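Local atomic coordinates of D-mandelate dehydrogenase (PDB entry 2W2K), a protein that probably oxidises D-mandelate with a nicotinamide cofactor, as a member of the D-isomer specific 2-hydroxyacid dehydrogenase family. Residues I56-E61 and E315-T320; S75-S80 and D97-R102; V104-S109 and T336-V341; A132-R137 and N148-E153. One frame throughout, in Å; residues are numbered along the deposited sequence.

Contact 1 of 4, residues I56-E61 and E315-T320; sequences IKLAVE and EFERLT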
# COMPACT_ATOMS: atom_id res chain seq x y z
N ILE B 56 -8.06 26.63 -23.19
CA ILE B 56 -7.94 25.96 -21.87
C ILE B 56 -8.67 24.58 -21.81
O ILE B 56 -9.76 24.39 -22.40
CB ILE B 56 -8.44 26.93 -20.69
CG1 ILE B 56 -7.88 26.49 -19.31
CG2 ILE B 56 -9.96 27.14 -20.74
CD1 ILE B 56 -8.09 27.50 -18.12
N LYS B 57 -8.04 23.63 -21.12
CA LYS B 57 -8.52 22.23 -21.02
C LYS B 57 -8.31 21.81 -19.55
O LYS B 57 -7.16 21.52 -19.12
CB LYS B 57 -7.71 21.35 -22.01
CG LYS B 57 -8.23 19.86 -22.22
CD LYS B 57 -7.17 19.06 -23.02
CE LYS B 57 -7.56 17.60 -23.37
NZ LYS B 57 -7.69 16.67 -22.18
N LEU B 58 -9.40 21.81 -18.77
CA LEU B 58 -9.34 21.74 -17.29
C LEU B 58 -9.14 20.34 -16.67
O LEU B 58 -8.84 20.22 -15.47
CB LEU B 58 -10.59 22.41 -16.67
CG LEU B 58 -10.74 23.92 -16.94
CD1 LEU B 58 -12.17 24.41 -16.61
CD2 LEU B 58 -9.76 24.71 -16.13
N ALA B 59 -9.31 19.29 -17.48
CA ALA B 59 -9.18 17.91 -17.00
C ALA B 59 -8.68 17.00 -18.13
O ALA B 59 -8.93 17.25 -19.31
CB ALA B 59 -10.53 17.37 -16.45
N VAL B 60 -8.03 15.91 -17.74
CA VAL B 60 -7.44 14.97 -18.72
C VAL B 60 -8.54 14.34 -19.59
O VAL B 60 -8.38 14.18 -20.82
CB VAL B 60 -6.58 13.88 -18.00
CG1 VAL B 60 -6.26 12.71 -18.95
CG2 VAL B 60 -5.28 14.49 -17.46
N GLU B 61 -9.67 14.02 -18.94
CA GLU B 61 -10.82 13.42 -19.63
C GLU B 61 -11.74 14.40 -20.40
O GLU B 61 -12.73 13.96 -21.00
CB GLU B 61 -11.67 12.57 -18.65
CG GLU B 61 -12.42 13.37 -17.57
CD GLU B 61 -11.59 13.65 -16.30
OE1 GLU B 61 -10.36 13.45 -16.29
OE2 GLU B 61 -12.20 14.08 -15.30
N GLU B 315 -4.97 21.18 -8.40
CA GLU B 315 -3.76 21.74 -8.99
C GLU B 315 -3.81 21.87 -10.54
O GLU B 315 -3.25 22.85 -11.09
CB GLU B 315 -2.49 21.04 -8.45
CG GLU B 315 -1.16 21.69 -8.85
CD GLU B 315 -0.77 22.98 -8.07
OE1 GLU B 315 -1.58 23.51 -7.25
OE2 GLU B 315 0.37 23.45 -8.31
N PHE B 316 -4.47 20.93 -11.24
CA PHE B 316 -4.74 21.08 -12.70
C PHE B 316 -5.50 22.40 -12.99
O PHE B 316 -5.13 23.17 -13.88
CB PHE B 316 -5.56 19.90 -13.32
CG PHE B 316 -4.82 18.58 -13.46
CD1 PHE B 316 -3.41 18.50 -13.41
CD2 PHE B 316 -5.54 17.41 -13.68
CE1 PHE B 316 -2.75 17.23 -13.54
CE2 PHE B 316 -4.90 16.16 -13.82
CZ PHE B 316 -3.50 16.08 -13.76
N GLU B 317 -6.60 22.64 -12.25
CA GLU B 317 -7.38 23.89 -12.40
C GLU B 317 -6.57 25.14 -12.06
O GLU B 317 -6.61 26.12 -12.81
CB GLU B 317 -8.69 23.81 -11.56
CG GLU B 317 -9.66 22.73 -12.13
CD GLU B 317 -11.09 22.78 -11.57
OE1 GLU B 317 -11.39 23.62 -10.68
OE2 GLU B 317 -11.91 21.95 -12.04
N ARG B 318 -5.81 25.12 -10.94
CA ARG B 318 -4.96 26.28 -10.58
C ARG B 318 -3.87 26.59 -11.63
O ARG B 318 -3.69 27.75 -12.02
CB ARG B 318 -4.30 26.12 -9.18
CG ARG B 318 -3.55 27.42 -8.68
CD ARG B 318 -2.72 27.15 -7.40
NE ARG B 318 -1.48 26.41 -7.68
CZ ARG B 318 -0.34 26.97 -8.09
NH1 ARG B 318 -0.24 28.29 -8.29
NH2 ARG B 318 0.72 26.21 -8.31
N LEU B 319 -3.15 25.56 -12.10
CA LEU B 319 -2.05 25.77 -13.07
C LEU B 319 -2.57 26.28 -14.44
O LEU B 319 -2.02 27.24 -14.99
CB LEU B 319 -1.19 24.49 -13.23
CG LEU B 319 -0.21 24.17 -12.08
CD1 LEU B 319 0.39 22.77 -12.30
CD2 LEU B 319 0.90 25.24 -11.98
N THR B 320 -3.61 25.64 -14.97
CA THR B 320 -4.16 26.07 -16.29
C THR B 320 -4.62 27.54 -16.27
O THR B 320 -4.25 28.32 -17.17
CB THR B 320 -5.29 25.14 -16.82
OG1 THR B 320 -6.34 25.01 -15.84
CG2 THR B 320 -4.71 23.73 -17.20
O HOH W 1 -11.72 19.72 -13.63
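Phe316 of helix 310-330 is the first to touch, its CB 3.9 Å from Leu58 O. Its ring reaches the loop after strand 54-57, where Phe316 CE2 lies obliquely 4.0 Å from Val60 CG2. Glu317 adds a polar link: one water donates to Glu317 OE2 at 2.7 Å and, weakly, to Leu58 O. The same carboxylate accepts from the backbone N atoms of Arg14, His15 and Leu16, which pins it in place. One turn on, Thr320 meets Ile56, Lys57 and Leu58. With OG1 set between the backbone N and the carbonyl carbon (chi1 55°), the hydroxyl turns back to donate to Phe316 O at 2.9 Å, a carbonyl that also receives Thr320 N from the opposite face of its plane. Thr320 OG1 is covered by Leu58 CD2 at 3.4 Å, while the Ile56 side chain crosses that of Thr320 at about a right angle, CG1 3.8 Å from Thr320 CB. An alanine here, without OG1 and CG2, is likely to leave Phe316 O without its side-chain donor and open a gap beside Leu58 CD2. A C-terminal helix returning to cover the parallel sheet of the substrate-binding domain is characteristic of D-2-hydroxyacid dehydrogenases.

Contact 2 of 4, residues S75-S80 and D97-R102; sequences SHLPSS and DALNER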
# COMPACT_ATOMS: atom_id res chain seq x y z
N SER B 75 -3.75 23.61 -38.64
CA SER B 75 -3.68 24.52 -39.79
C SER B 75 -4.87 25.49 -39.89
O SER B 75 -4.80 26.51 -40.58
CB SER B 75 -3.50 23.75 -41.12
OG SER B 75 -4.74 23.22 -41.61
N HIS B 76 -5.97 25.17 -39.20
CA HIS B 76 -7.17 26.03 -39.25
C HIS B 76 -7.38 26.90 -38.01
O HIS B 76 -8.41 27.55 -37.90
CB HIS B 76 -8.43 25.19 -39.52
CG HIS B 76 -8.37 24.42 -40.81
ND1 HIS B 76 -8.25 25.04 -42.03
CD2 HIS B 76 -8.36 23.09 -41.06
CE1 HIS B 76 -8.20 24.13 -42.99
NE2 HIS B 76 -8.26 22.94 -42.43
N LEU B 77 -6.44 26.89 -37.06
CA LEU B 77 -6.57 27.76 -35.87
C LEU B 77 -6.34 29.24 -36.25
O LEU B 77 -5.54 29.54 -37.14
CB LEU B 77 -5.61 27.29 -34.77
CG LEU B 77 -5.84 25.91 -34.14
CD1 LEU B 77 -4.53 25.35 -33.52
CD2 LEU B 77 -6.98 25.95 -33.09
N PRO B 78 -7.05 30.19 -35.59
CA PRO B 78 -6.84 31.61 -35.95
C PRO B 78 -5.42 32.12 -35.61
O PRO B 78 -4.83 31.71 -34.60
CB PRO B 78 -7.91 32.35 -35.12
CG PRO B 78 -8.18 31.44 -33.93
CD PRO B 78 -8.04 30.03 -34.50
N SER B 79 -4.87 33.01 -36.44
CA SER B 79 -3.50 33.51 -36.23
C SER B 79 -3.32 34.40 -34.98
O SER B 79 -2.18 34.64 -34.53
CB SER B 79 -2.98 34.24 -37.48
OG SER B 79 -2.46 33.28 -38.39
N SER B 80 -4.45 34.85 -34.42
CA SER B 80 -4.52 35.55 -33.11
C SER B 80 -4.11 34.67 -31.90
O SER B 80 -3.81 35.19 -30.80
CB SER B 80 -5.96 36.05 -32.88
OG SER B 80 -6.91 34.98 -32.89
N ASP B 97 5.23 20.08 -32.32
CA ASP B 97 6.04 20.86 -33.29
C ASP B 97 5.17 21.69 -34.26
O ASP B 97 5.53 22.83 -34.59
CB ASP B 97 7.05 19.97 -34.03
CG ASP B 97 8.16 19.41 -33.11
OD1 ASP B 97 8.38 19.91 -31.98
OD2 ASP B 97 8.83 18.44 -33.52
N ALA B 98 4.05 21.14 -34.71
CA ALA B 98 3.14 21.89 -35.59
C ALA B 98 2.51 23.12 -34.89
O ALA B 98 2.32 24.17 -35.52
CB ALA B 98 2.05 21.00 -36.17
N LEU B 99 2.17 22.97 -33.61
CA LEU B 99 1.63 24.08 -32.80
C LEU B 99 2.66 25.21 -32.62
O LEU B 99 2.37 26.38 -32.88
CB LEU B 99 1.14 23.55 -31.44
CG LEU B 99 0.31 24.51 -30.57
CD1 LEU B 99 -1.03 24.89 -31.20
CD2 LEU B 99 0.08 23.92 -29.17
N ASN B 100 3.88 24.86 -32.19
CA ASN B 100 4.96 25.85 -32.04
C ASN B 100 5.35 26.58 -33.35
O ASN B 100 5.73 27.76 -33.31
CB ASN B 100 6.22 25.20 -31.43
CG ASN B 100 6.07 24.83 -29.94
OD1 ASN B 100 5.17 25.30 -29.21
ND2 ASN B 100 6.97 23.97 -29.49
N GLU B 101 5.24 25.88 -34.50
CA GLU B 101 5.48 26.48 -35.83
C GLU B 101 4.56 27.67 -36.12
O GLU B 101 4.97 28.62 -36.80
CB GLU B 101 5.36 25.41 -36.94
CG GLU B 101 5.51 25.91 -38.42
CD GLU B 101 5.42 24.76 -39.45
OE1 GLU B 101 4.39 24.06 -39.49
OE2 GLU B 101 6.40 24.55 -40.20
N ARG B 102 3.34 27.64 -35.56
CA ARG B 102 2.37 28.75 -35.68
C ARG B 102 2.58 29.86 -34.64
O ARG B 102 1.76 30.79 -34.53
CB ARG B 102 0.92 28.23 -35.58
CG ARG B 102 0.45 27.41 -36.77
CD ARG B 102 -1.04 27.05 -36.67
NE ARG B 102 -1.97 28.09 -37.14
CZ ARG B 102 -2.21 28.40 -38.42
NH1 ARG B 102 -1.56 27.80 -39.43
NH2 ARG B 102 -3.10 29.35 -38.69
O HOH W 2 -2.74 29.63 -34.78
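Arg102, just past the end of helix 96-101, lays its guanidinium along the backbone of the loop Ser75-Ser79. Its CG stands anti to the carbonyl carbon, the next bond is extended, and a bend at chi3 (83°) turns the flat group against the loop. There Arg102 NH2 donates to Leu77 O at 2.9 Å, but the bond is weak, with an N-H...O angle of only 130°, and the carbonyl oxygen meets the group obliquely. Over one face of the guanidinium lies the backbone carbonyl of Ser75, whose O is 3.7 Å from Arg102 NH1. The edge is used differently: a water in the guanidinium plane accepts from Arg102 NE at 2.9 Å and donates to Pro78 O at 3.0 Å, bridging to the next carbonyl of the loop. Direct and water-borne bonds thus tie one arginine to two successive carbonyls, while its side chain also touches Ile74 of helix 71-74.

Beside these polar contacts lies an apolar one. The Leu77 side chain leaves the backbone toward the helix, and its CD1 meets Leu99 CD1 at 4.2 Å. Leu99 starts off at an angle to the loop; with CG anti to its N (chi1 -169°), its CD1 is carried over to Leu77. Leu44 of helix 37-45 also packs on Leu77, so this leucine is buried, whereas Arg102 stays at the surface. The pairing joins two of the connections between successive strands, the loop leading into strand 83-86 and helix 96-101 leading to strand 105-107, as expected at the edge of a parallel alpha/beta domain with a flavodoxin-like fold.

Contact 3 of 4, residues V104-S109 and T336-V341; sequences VAFANS and TPAGKV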
# COMPACT_ATOMS: atom_id res chain seq x y z
N VAL B 104 2.55 29.48 -31.32
CA VAL B 104 1.69 29.21 -30.16
C VAL B 104 2.48 28.51 -29.04
O VAL B 104 3.05 27.44 -29.26
CB VAL B 104 0.44 28.33 -30.53
CG1 VAL B 104 -0.49 28.12 -29.29
CG2 VAL B 104 -0.34 28.94 -31.73
N ALA B 105 2.48 29.11 -27.84
CA ALA B 105 3.15 28.57 -26.65
C ALA B 105 2.27 27.51 -26.00
O ALA B 105 1.05 27.67 -25.95
CB ALA B 105 3.42 29.72 -25.63
N PHE B 106 2.88 26.44 -25.50
CA PHE B 106 2.13 25.37 -24.80
C PHE B 106 2.61 25.21 -23.33
O PHE B 106 3.79 25.37 -23.02
CB PHE B 106 2.25 24.03 -25.56
CG PHE B 106 1.37 22.90 -25.01
CD1 PHE B 106 -0.03 22.93 -25.17
CD2 PHE B 106 1.96 21.79 -24.38
CE1 PHE B 106 -0.85 21.88 -24.66
CE2 PHE B 106 1.15 20.74 -23.87
CZ PHE B 106 -0.26 20.80 -24.01
N ALA B 107 1.66 24.90 -22.45
CA ALA B 107 1.94 24.50 -21.07
C ALA B 107 1.13 23.25 -20.72
O ALA B 107 -0.09 23.18 -20.99
CB ALA B 107 1.57 25.62 -20.10
N ASN B 108 1.80 22.25 -20.14
CA ASN B 108 1.09 21.17 -19.44
C ASN B 108 0.90 21.54 -17.95
O ASN B 108 1.01 22.72 -17.59
CB ASN B 108 1.81 19.81 -19.62
CG ASN B 108 3.26 19.82 -19.10
OD1 ASN B 108 3.64 20.67 -18.31
ND2 ASN B 108 4.05 18.81 -19.52
N SER B 109 0.60 20.55 -17.11
CA SER B 109 0.44 20.76 -15.67
C SER B 109 1.43 19.85 -14.92
O SER B 109 1.08 19.23 -13.92
CB SER B 109 -1.05 20.54 -15.25
OG SER B 109 -1.93 21.44 -15.93
N THR B 336 4.84 26.27 -16.22
CA THR B 336 5.06 24.88 -16.68
C THR B 336 5.09 24.73 -18.21
O THR B 336 4.30 23.98 -18.79
CB THR B 336 4.02 23.88 -16.08
OG1 THR B 336 2.67 24.36 -16.32
CG2 THR B 336 4.23 23.69 -14.57
N PRO B 337 6.03 25.42 -18.89
CA PRO B 337 6.08 25.30 -20.34
C PRO B 337 6.51 23.89 -20.77
O PRO B 337 7.22 23.20 -20.02
CB PRO B 337 7.19 26.28 -20.74
CG PRO B 337 8.07 26.37 -19.51
CD PRO B 337 7.08 26.32 -18.38
N ALA B 338 6.03 23.48 -21.94
CA ALA B 338 6.53 22.29 -22.63
C ALA B 338 6.71 22.63 -24.11
O ALA B 338 5.80 23.20 -24.75
CB ALA B 338 5.57 21.10 -22.46
N GLY B 339 7.87 22.25 -24.66
CA GLY B 339 8.22 22.61 -26.03
C GLY B 339 8.89 23.98 -26.05
O GLY B 339 9.48 24.38 -25.04
N LYS B 340 8.77 24.69 -27.17
CA LYS B 340 9.42 26.01 -27.35
C LYS B 340 8.90 27.07 -26.38
O LYS B 340 7.69 27.13 -26.09
CB LYS B 340 9.26 26.53 -28.79
CG LYS B 340 10.12 25.81 -29.83
N VAL B 341 9.80 27.92 -25.90
CA VAL B 341 9.44 29.05 -25.00
C VAL B 341 9.31 30.37 -25.78
O VAL B 341 10.14 30.67 -26.65
CB VAL B 341 10.47 29.19 -23.83
CG1 VAL B 341 10.29 30.50 -23.05
CG2 VAL B 341 10.39 27.99 -22.89
O HOH W 3 5.49 25.35 -26.29
O HOH W 4 5.93 27.28 -23.71
O HOH W 5 6.37 21.31 -18.06
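Thr336 and Asn108 cross at a slant, each with its first side-chain branch between the backbone N and the carbonyl carbon. For Thr336 (chi1 52°) this sends OG1 to Asn108 O, to which it donates at 2.7 Å from above the carbonyl plane. For Asn108 (chi1 59°) it brings the amide alongside the incoming chain: Asn108 ND2 lies 4.0 Å from Ala338 CB, and a water donates to Asn108 OD1 at 2.8 Å and also to Pro337 O. Asn108 OD1 further accepts from Arg110 N, which fixes the amide's turn. Ala338 points its CB toward the strand, where it meets the Phe106 ring at CD2, 4.1 Å away, with Ala338 O near the plane of the ring at its edge. Phe84 (edge to face) and Leu99 of helix 96-101 are among the ring's other neighbours. The backbones bridge at Ala107 and Pro337: Ala338 N donates to Phe106 O at 3.1 Å and nearly straight (170°), while Asn108 N gives Thr336 O a weak bond. Pro337 adds a CA-H...O contact to Phe106 O. The C-terminal chain thus borders strand 105-107, an outermost strand of the parallel sheet of the flavodoxin-like substrate-binding domain.

Contact 4 of 4, residues A132-R137 and N148-E153; sequences ASYSER and NRVHLE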
# COMPACT_ATOMS: atom_id res chain seq x y z
N ALA B 132 -0.99 -9.57 -1.87
CA ALA B 132 -2.26 -9.07 -1.31
C ALA B 132 -3.43 -9.17 -2.29
O ALA B 132 -4.60 -9.34 -1.88
CB ALA B 132 -2.09 -7.63 -0.83
N SER B 133 -3.13 -9.07 -3.58
CA SER B 133 -4.15 -9.17 -4.63
C SER B 133 -4.84 -10.56 -4.60
O SER B 133 -6.08 -10.66 -4.67
CB SER B 133 -3.56 -8.85 -6.01
OG SER B 133 -4.58 -8.86 -7.00
N TYR B 134 -4.03 -11.60 -4.48
CA TYR B 134 -4.49 -12.99 -4.35
C TYR B 134 -5.29 -13.18 -3.04
O TYR B 134 -6.36 -13.83 -3.04
CB TYR B 134 -3.27 -13.93 -4.38
CG TYR B 134 -3.55 -15.43 -4.34
CD1 TYR B 134 -4.34 -16.04 -5.32
CD2 TYR B 134 -2.98 -16.22 -3.34
CE1 TYR B 134 -4.59 -17.43 -5.29
CE2 TYR B 134 -3.21 -17.61 -3.31
CZ TYR B 134 -4.01 -18.21 -4.29
OH TYR B 134 -4.24 -19.57 -4.28
N SER B 135 -4.78 -12.63 -1.94
CA SER B 135 -5.48 -12.65 -0.66
C SER B 135 -6.89 -12.01 -0.72
O SER B 135 -7.84 -12.56 -0.15
CB SER B 135 -4.63 -11.99 0.44
OG SER B 135 -5.15 -12.21 1.74
N GLU B 136 -7.02 -10.86 -1.40
CA GLU B 136 -8.35 -10.21 -1.56
C GLU B 136 -9.34 -11.15 -2.28
O GLU B 136 -10.48 -11.33 -1.84
CB GLU B 136 -8.26 -8.85 -2.30
CG GLU B 136 -7.53 -7.72 -1.53
CD GLU B 136 -7.93 -6.29 -1.99
OE1 GLU B 136 -9.07 -6.08 -2.47
OE2 GLU B 136 -7.11 -5.34 -1.84
N ARG B 137 -8.90 -11.75 -3.39
CA ARG B 137 -9.79 -12.65 -4.17
C ARG B 137 -10.27 -13.87 -3.37
O ARG B 137 -11.45 -14.25 -3.47
CB ARG B 137 -9.16 -13.05 -5.50
CG ARG B 137 -9.15 -11.88 -6.48
CD ARG B 137 -8.93 -12.25 -7.94
NE ARG B 137 -7.84 -13.18 -8.21
CZ ARG B 137 -6.54 -12.88 -8.22
NH1 ARG B 137 -6.10 -11.66 -7.94
NH2 ARG B 137 -5.68 -13.82 -8.50
N ASN B 148 -8.70 -20.16 5.14
CA ASN B 148 -7.58 -20.80 5.83
C ASN B 148 -6.47 -21.32 4.91
O ASN B 148 -5.27 -21.25 5.24
CB ASN B 148 -8.07 -21.92 6.77
CG ASN B 148 -8.91 -21.40 7.94
OD1 ASN B 148 -9.82 -22.09 8.42
ND2 ASN B 148 -8.60 -20.20 8.42
N ARG B 149 -6.86 -21.87 3.76
CA ARG B 149 -5.88 -22.45 2.86
C ARG B 149 -4.94 -21.38 2.26
O ARG B 149 -3.72 -21.59 2.18
CB ARG B 149 -6.57 -23.22 1.73
CG ARG B 149 -5.61 -23.87 0.72
CD ARG B 149 -6.35 -24.71 -0.32
NE ARG B 149 -7.57 -24.08 -0.84
CZ ARG B 149 -7.62 -23.22 -1.86
NH1 ARG B 149 -6.52 -22.85 -2.50
NH2 ARG B 149 -8.80 -22.73 -2.24
N VAL B 150 -5.53 -20.27 1.84
CA VAL B 150 -4.75 -19.18 1.20
C VAL B 150 -3.88 -18.41 2.21
O VAL B 150 -2.77 -17.99 1.87
CB VAL B 150 -5.66 -18.25 0.36
CG1 VAL B 150 -4.94 -16.94 -0.02
CG2 VAL B 150 -6.07 -18.98 -0.91
N HIS B 151 -4.36 -18.28 3.45
CA HIS B 151 -3.59 -17.74 4.58
C HIS B 151 -2.26 -18.50 4.73
O HIS B 151 -1.19 -17.89 4.84
CB HIS B 151 -4.41 -17.82 5.88
CG HIS B 151 -3.69 -17.31 7.09
ND1 HIS B 151 -2.96 -18.12 7.93
CD2 HIS B 151 -3.62 -16.07 7.63
CE1 HIS B 151 -2.45 -17.40 8.91
NE2 HIS B 151 -2.85 -16.15 8.76
N LEU B 152 -2.33 -19.83 4.68
CA LEU B 152 -1.12 -20.67 4.80
C LEU B 152 -0.24 -20.62 3.54
O LEU B 152 0.99 -20.50 3.65
CB LEU B 152 -1.47 -22.12 5.17
CG LEU B 152 -2.11 -22.31 6.56
CD1 LEU B 152 -2.41 -23.79 6.82
CD2 LEU B 152 -1.28 -21.73 7.72
N GLU B 153 -0.86 -20.68 2.36
CA GLU B 153 -0.14 -20.67 1.08
C GLU B 153 0.74 -19.41 0.93
O GLU B 153 1.90 -19.49 0.50
CB GLU B 153 -1.13 -20.79 -0.09
CG GLU B 153 -0.47 -20.94 -1.49
CD GLU B 153 -1.44 -20.74 -2.67
OE1 GLU B 153 -2.67 -20.90 -2.49
OE2 GLU B 153 -0.96 -20.43 -3.79
O HOH W 6 -6.66 -20.54 -4.76
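Hydrogen bonding centres on Tyr134, whose OH donates to Glu153 OE1 at 2.7 Å, on the syn side and somewhat out of the carboxylate plane. That oxygen sits at the ring's edge, in its plane, while the carboxylate itself is turned 70° from the ring. Both side chains run anti to their backbone N (chi1 -176° for Tyr134), which extends each toward the other helix. A water donates to Tyr134 OH at 2.7 Å and accepts from Arg149 NH1 at 3.2 Å. Apolar contact comes from Val150, whose CG1 approaches Tyr134 CE2 obliquely at 3.8 Å and lies 4.4 Å from Ser135 CA. His298 stacks edge to face with the tyrosine ring. Among charges, Glu153 OE2 forms a salt bridge with Lys297. A phenylalanine in place of this tyrosine would remove the hydroxyl and would probably leave Glu153 OE1 without this donor and the Arg149 water without its acceptor. The two helices run antiparallel (170°), their axes 10.1 Å apart, and another chain of the assembly touches both segments. With a tyrosine and a lysine gripping separate oxygens, Glu153 is probably held as an anion, linking the two helices to the 297-298 region.

Contacts 1, 2 and 3 cluster in the domain built on the parallel sheet of strands 28-31, 5-8, 54-57, 83-86 and 105-107. Contacts 1 and 3 both reach that sheet, have centres 14 Å apart and meet where Phe316 and Thr320 pack on Ser109; contacts 2 and 3 are also 14 Å apart, and contact 2 closes before contact 3 opens, helix 96-101 leading into strand 105-107. Contact 4, between helices 132-139 and 144-154 of the nucleotide-binding domain, has its centre 41 Å from that of contact 1. Along the chain contacts 1 and 3 interlock, and both span contact 4: the chain leaves the first domain, builds the Rossmann domain, then returns through helix 310-330.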